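Local atomic coordinates of magnesium and cobalt efflux protein CorC (Neisseria meningitidis serogroup B, PDB entry 3OI8), a protein that probably takes part in magnesium and cobalt ion transport and, in the fragment with its pair of CBS domains, binds adenosine. Residues L33-I45 against F114-K126. Residues are numbered along the deposited sequence; the frame is centred on the assembly and turned at random.
Sequences LDFSDLEVRDAMI and FVPEGKSLTALLK. With ADN (adenosine), chain C.
Glu39 and Ser120 meet as a single beta bridge, CA atoms 4.3 Å apart, and three backbone hydrogen bonds join the segments there. Leu121 N donates to Leu38 O over 3.0 Å. Val40 N donates to Lys119 O, and Arg41 N to Glu117 O. A water accepts from Thr122 N and donates to Leu38 O and Phe35 O, so Leu38 O is gripped twice. Leu121 fills the middle: its CD1 packs on Leu38 CB at 3.5 Å, and its CB meets Phe35 CZ at 3.6 Å. The Phe35 ring, with CG anti to the backbone N (chi1 -174°), also reaches Thr122 CG2. Arg28 of the second subunit forms a cation-pi contact with this ring. The contact ties the linker after helix 23-35 to the turn between strand 114-116 and helix 121-130 of the second CBS domain. The linker then enters that domain's sheet at Ile45, which lines the adenosine pocket. Val40 CG2 packs against Leu124 CD2, 3.8 Å away. Outside, Arg41 crosses Glu117 at about a right angle, the guanidinium and carboxylate planes 85° apart. Its NE forms a salt bridge to Glu117 OE1 at 3.1 Å, and the hydrogen bond within it is weak. Arg41 NH1 pairs with Glu39 OE1 at 2.8 Å, while Glu117 OE2 is hydrogen-bonded to Ser146 OG.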
loop_
_atom_site.group_PDB
_atom_site.type_symbol
_atom_site.label_atom_id
_atom_site.label_comp_id
_atom_site.label_asym_id
_atom_site.label_seq_id
_atom_site.Cartn_x
_atom_site.Cartn_y
_atom_site.Cartn_z
ATOM N N LEU A 33 0.394 16.041 -10.294
ATOM C CA LEU A 33 0.031 17.442 -10.210
ATOM C C LEU A 33 -1.297 17.653 -9.506
ATOM O O LEU A 33 -1.429 18.560 -8.685
ATOM C CB LEU A 33 -0.053 18.036 -11.607
ATOM C CG LEU A 33 1.155 18.890 -11.965
ATOM C CD1 LEU A 33 1.015 19.392 -13.391
ATOM C CD2 LEU A 33 1.254 20.038 -10.992
ATOM N N ASP A 34 -2.282 16.824 -9.853
ATOM C CA ASP A 34 -3.614 16.906 -9.259
ATOM C C ASP A 34 -3.565 16.507 -7.789
ATOM O O ASP A 34 -4.243 17.090 -6.941
ATOM C CB ASP A 34 -4.586 15.999 -10.012
ATOM C CG ASP A 34 -5.005 16.577 -11.353
ATOM O OD1 ASP A 34 -5.183 17.813 -11.443
ATOM O OD2 ASP A 34 -5.167 15.794 -12.316
ATOM N N PHE A 35 -2.744 15.509 -7.503
ATOM C CA PHE A 35 -2.564 14.981 -6.157
ATOM C C PHE A 35 -2.024 16.055 -5.209
ATOM O O PHE A 35 -2.368 16.087 -4.023
ATOM C CB PHE A 35 -1.608 13.787 -6.230
ATOM C CG PHE A 35 -1.427 13.047 -4.933
ATOM C CD1 PHE A 35 -2.292 12.018 -4.578
ATOM C CD2 PHE A 35 -0.348 13.332 -4.105
ATOM C CE1 PHE A 35 -2.103 11.306 -3.391
ATOM C CE2 PHE A 35 -0.146 12.623 -2.911
ATOM C CZ PHE A 35 -1.018 11.609 -2.559
ATOM N N SER A 36 -1.206 16.952 -5.753
ATOM C CA SER A 36 -0.525 17.978 -4.964
ATOM C C SER A 36 -1.500 19.013 -4.421
ATOM O O SER A 36 -1.154 19.799 -3.541
ATOM C CB SER A 36 0.527 18.688 -5.822
ATOM O OG SER A 36 -0.093 19.625 -6.692
ATOM N N ASP A 37 -2.709 19.027 -4.968
ATOM C CA ASP A 37 -3.723 19.973 -4.522
ATOM C C ASP A 37 -4.602 19.402 -3.405
ATOM O O ASP A 37 -5.454 20.108 -2.852
ATOM C CB ASP A 37 -4.603 20.407 -5.697
ATOM C CG ASP A 37 -5.670 21.399 -5.282
ATOM O OD1 ASP A 37 -5.309 22.434 -4.678
ATOM O OD2 ASP A 37 -6.868 21.139 -5.547
ATOM N N LEU A 38 -4.389 18.135 -3.062
ATOM C CA LEU A 38 -5.316 17.450 -2.172
ATOM C C LEU A 38 -4.850 17.446 -0.725
ATOM O O LEU A 38 -3.644 17.454 -0.433
ATOM C CB LEU A 38 -5.524 16.013 -2.635
ATOM C CG LEU A 38 -6.052 15.743 -4.040
ATOM C CD1 LEU A 38 -6.039 14.237 -4.279
ATOM C CD2 LEU A 38 -7.450 16.307 -4.225
ATOM N N GLU A 39 -5.818 17.402 0.179
ATOM C CA GLU A 39 -5.531 17.344 1.598
ATOM C C GLU A 39 -6.149 16.085 2.202
ATOM O O GLU A 39 -6.952 15.407 1.560
ATOM C CB GLU A 39 -6.086 18.596 2.297
ATOM C CG GLU A 39 -5.594 19.904 1.694
ATOM C CD GLU A 39 -6.089 21.130 2.449
ATOM O OE1 GLU A 39 -7.288 21.171 2.807
ATOM O OE2 GLU A 39 -5.275 22.053 2.683
ATOM N N VAL A 40 -5.770 15.784 3.439
ATOM C CA VAL A 40 -6.338 14.642 4.156
ATOM C C VAL A 40 -7.858 14.634 4.040
ATOM O O VAL A 40 -8.450 13.598 3.790
ATOM C CB VAL A 40 -5.904 14.644 5.637
ATOM C CG1 VAL A 40 -6.752 13.676 6.447
ATOM C CG2 VAL A 40 -4.421 14.293 5.748
ATOM N N ARG A 41 -8.474 15.809 4.191
ATOM C CA ARG A 41 -9.922 15.982 4.031
ATOM C C ARG A 41 -10.482 15.249 2.830
ATOM O O ARG A 41 -11.584 14.697 2.880
ATOM C CB ARG A 41 -10.261 17.459 3.818
ATOM C CG ARG A 41 -10.271 18.298 5.049
ATOM C CD ARG A 41 -11.101 19.558 4.834
ATOM N NE ARG A 41 -10.904 20.489 5.935
ATOM C CZ ARG A 41 -9.870 21.317 6.007
ATOM N NH1 ARG A 41 -8.966 21.317 5.036
ATOM N NH2 ARG A 41 -9.736 22.141 7.039
ATOM N N ASP A 42 -9.735 15.289 1.731
ATOM C CA ASP A 42 -10.239 14.808 0.453
ATOM C C ASP A 42 -10.215 13.279 0.307
ATOM O O ASP A 42 -10.829 12.737 -0.613
ATOM C CB ASP A 42 -9.459 15.476 -0.697
ATOM C CG ASP A 42 -9.526 17.009 -0.642
ATOM O OD1 ASP A 42 -10.648 17.563 -0.677
ATOM O OD2 ASP A 42 -8.456 17.661 -0.559
ATOM N N ALA A 43 -9.514 12.585 1.203
ATOM C CA ALA A 43 -9.314 11.140 1.049
ATOM C C ALA A 43 -9.750 10.344 2.268
ATOM O O ALA A 43 -9.745 9.116 2.247
ATOM C CB ALA A 43 -7.840 10.816 0.725
HETATM N N MSE A 44 -10.127 11.042 3.328
HETATM C CA MSE A 44 -10.442 10.373 4.584
HETATM C C MSE A 44 -11.805 9.684 4.604
HETATM O O MSE A 44 -12.708 10.012 3.829
HETATM C CB MSE A 44 -10.348 11.352 5.750
HETATM C CG MSE A 44 -11.403 12.438 5.711
HETATM SE SE MSE A 44 -11.417 13.436 7.377
HETATM C CE MSE A 44 -12.376 15.017 6.756
ATOM N N ILE A 45 -11.924 8.704 5.493
ATOM C CA ILE A 45 -13.207 8.098 5.834
ATOM C C ILE A 45 -13.751 8.807 7.066
ATOM O O ILE A 45 -13.076 8.878 8.090
ATOM C CB ILE A 45 -13.027 6.611 6.135
ATOM C CG1 ILE A 45 -12.468 5.907 4.893
ATOM C CG2 ILE A 45 -14.355 5.992 6.605
ATOM C CD1 ILE A 45 -11.937 4.525 5.174
ATOM N N PHE A 114 -1.742 10.667 14.589
ATOM C CA PHE A 114 -2.821 11.646 14.412
ATOM C C PHE A 114 -2.426 12.728 13.413
ATOM O O PHE A 114 -1.271 13.158 13.385
ATOM C CB PHE A 114 -3.200 12.275 15.756
ATOM C CG PHE A 114 -3.741 11.285 16.752
ATOM C CD1 PHE A 114 -5.054 10.871 16.685
ATOM C CD2 PHE A 114 -2.927 10.745 17.728
ATOM C CE1 PHE A 114 -5.559 9.942 17.601
ATOM C CE2 PHE A 114 -3.421 9.819 18.633
ATOM C CZ PHE A 114 -4.738 9.419 18.566
ATOM N N VAL A 115 -3.371 13.153 12.580
ATOM C CA VAL A 115 -3.111 14.233 11.619
ATOM C C VAL A 115 -4.347 15.115 11.490
ATOM O O VAL A 115 -5.468 14.622 11.647
ATOM C CB VAL A 115 -2.771 13.690 10.217
ATOM C CG1 VAL A 115 -1.471 12.867 10.238
ATOM C CG2 VAL A 115 -3.927 12.853 9.678
ATOM N N PRO A 116 -4.151 16.416 11.184
ATOM C CA PRO A 116 -5.259 17.361 10.937
ATOM C C PRO A 116 -5.805 17.222 9.521
ATOM O O PRO A 116 -5.122 16.680 8.650
ATOM C CB PRO A 116 -4.604 18.740 11.081
ATOM C CG PRO A 116 -3.094 18.494 11.093
ATOM C CD PRO A 116 -2.833 17.022 10.927
ATOM N N GLU A 117 -7.015 17.718 9.294
ATOM C CA GLU A 117 -7.690 17.563 8.006
ATOM C C GLU A 117 -7.000 18.354 6.897
ATOM O O GLU A 117 -7.149 18.042 5.709
ATOM C CB GLU A 117 -9.149 18.040 8.112
ATOM C CG GLU A 117 -10.008 17.322 9.145
ATOM C CD GLU A 117 -11.434 17.875 9.208
ATOM O OE1 GLU A 117 -11.798 18.689 8.327
ATOM O OE2 GLU A 117 -12.187 17.499 10.135
ATOM N N GLY A 118 -6.259 19.388 7.287
ATOM C CA GLY A 118 -5.669 20.310 6.321
ATOM C C GLY A 118 -4.319 19.846 5.794
ATOM O O GLY A 118 -3.747 20.452 4.902
ATOM N N LYS A 119 -3.802 18.757 6.347
ATOM C CA LYS A 119 -2.497 18.264 5.934
ATOM C C LYS A 119 -2.483 17.816 4.462
ATOM O O LYS A 119 -3.409 17.148 3.996
ATOM C CB LYS A 119 -2.063 17.126 6.857
ATOM C CG LYS A 119 -0.697 16.556 6.501
ATOM C CD LYS A 119 -0.450 15.285 7.268
ATOM C CE LYS A 119 0.468 15.532 8.429
ATOM N NZ LYS A 119 1.855 15.776 7.975
ATOM N N SER A 120 -1.436 18.184 3.728
ATOM C CA SER A 120 -1.350 17.805 2.316
ATOM C C SER A 120 -1.170 16.301 2.167
ATOM O O SER A 120 -0.455 15.680 2.948
ATOM C CB SER A 120 -0.194 18.537 1.621
ATOM O OG SER A 120 1.046 17.903 1.884
ATOM N N LEU A 121 -1.823 15.719 1.165
ATOM C CA LEU A 121 -1.649 14.304 0.876
ATOM C C LEU A 121 -0.214 13.953 0.501
ATOM O O LEU A 121 0.248 12.846 0.793
ATOM C CB LEU A 121 -2.612 13.831 -0.211
ATOM C CG LEU A 121 -4.098 13.740 0.129
ATOM C CD1 LEU A 121 -4.832 12.995 -0.975
ATOM C CD2 LEU A 121 -4.315 13.050 1.470
ATOM N N THR A 122 0.495 14.881 -0.148
ATOM C CA THR A 122 1.910 14.653 -0.455
ATOM C C THR A 122 2.739 14.492 0.819
ATOM O O THR A 122 3.605 13.626 0.889
ATOM C CB THR A 122 2.522 15.787 -1.307
ATOM O OG1 THR A 122 2.246 17.048 -0.685
ATOM C CG2 THR A 122 1.945 15.778 -2.715
ATOM N N ALA A 123 2.479 15.322 1.829
ATOM C CA ALA A 123 3.171 15.158 3.119
ATOM C C ALA A 123 2.756 13.861 3.802
ATOM O O ALA A 123 3.581 13.154 4.384
ATOM C CB ALA A 123 2.882 16.341 4.051
ATOM N N LEU A 124 1.462 13.567 3.767
ATOM C CA LEU A 124 0.982 12.335 4.381
ATOM C C LEU A 124 1.644 11.141 3.709
ATOM O O LEU A 124 2.111 10.215 4.382
ATOM C CB LEU A 124 -0.538 12.226 4.285
ATOM C CG LEU A 124 -1.165 11.045 5.035
ATOM C CD1 LEU A 124 -0.800 11.049 6.520
ATOM C CD2 LEU A 124 -2.664 11.088 4.863
ATOM N N LEU A 125 1.698 11.164 2.378
ATOM C CA LEU A 125 2.252 10.026 1.651
ATOM C C LEU A 125 3.708 9.815 2.037
ATOM O O LEU A 125 4.146 8.680 2.222
ATOM C CB LEU A 125 2.105 10.207 0.142
ATOM C CG LEU A 125 2.857 9.172 -0.698
ATOM C CD1 LEU A 125 2.445 7.751 -0.304
ATOM C CD2 LEU A 125 2.589 9.419 -2.165
ATOM N N LYS A 126 4.451 10.912 2.171
ATOM C CA LYS A 126 5.865 10.825 2.516
ATOM C C LYS A 126 6.027 10.223 3.897
ATOM O O LYS A 126 6.856 9.335 4.109
ATOM C CB LYS A 126 6.532 12.198 2.462
ATOM C CG LYS A 126 8.025 12.153 2.772
ATOM C CD LYS A 126 8.768 13.381 2.247
ATOM C CE LYS A 126 8.772 14.527 3.254
ATOM N NZ LYS A 126 7.425 15.128 3.442
HETATM O "O5'" ADN C . -10.481 -1.979 3.210
HETATM C "C5'" ADN C . -10.909 -1.669 1.908
HETATM C "C4'" ADN C . -11.278 -0.158 1.813
HETATM O "O4'" ADN C . -12.116 0.229 2.943
HETATM C "C3'" ADN C . -10.014 0.728 1.839
HETATM O "O3'" ADN C . -9.718 1.170 0.542
HETATM C "C2'" ADN C . -10.375 1.895 2.726
HETATM O "O2'" ADN C . -10.886 2.957 1.953
HETATM C "C1'" ADN C . -11.505 1.377 3.615
HETATM N N9 ADN C . -11.022 0.987 4.939
HETATM C C8 ADN C . -9.757 0.210 5.272
HETATM N N7 ADN C . -9.728 0.014 6.764
HETATM C C5 ADN C . -10.991 0.667 7.351
HETATM C C6 ADN C . -11.525 0.787 8.811
HETATM N N6 ADN C . -10.781 0.164 9.906
HETATM N N1 ADN C . -12.782 1.480 9.067
HETATM C C2 ADN C . -13.582 2.085 7.922
HETATM N N3 ADN C . -13.062 1.964 6.489
HETATM C C4 ADN C . -11.781 1.259 6.226
HETATM O O HOH W 1 -1.250 16.984 -1.707
#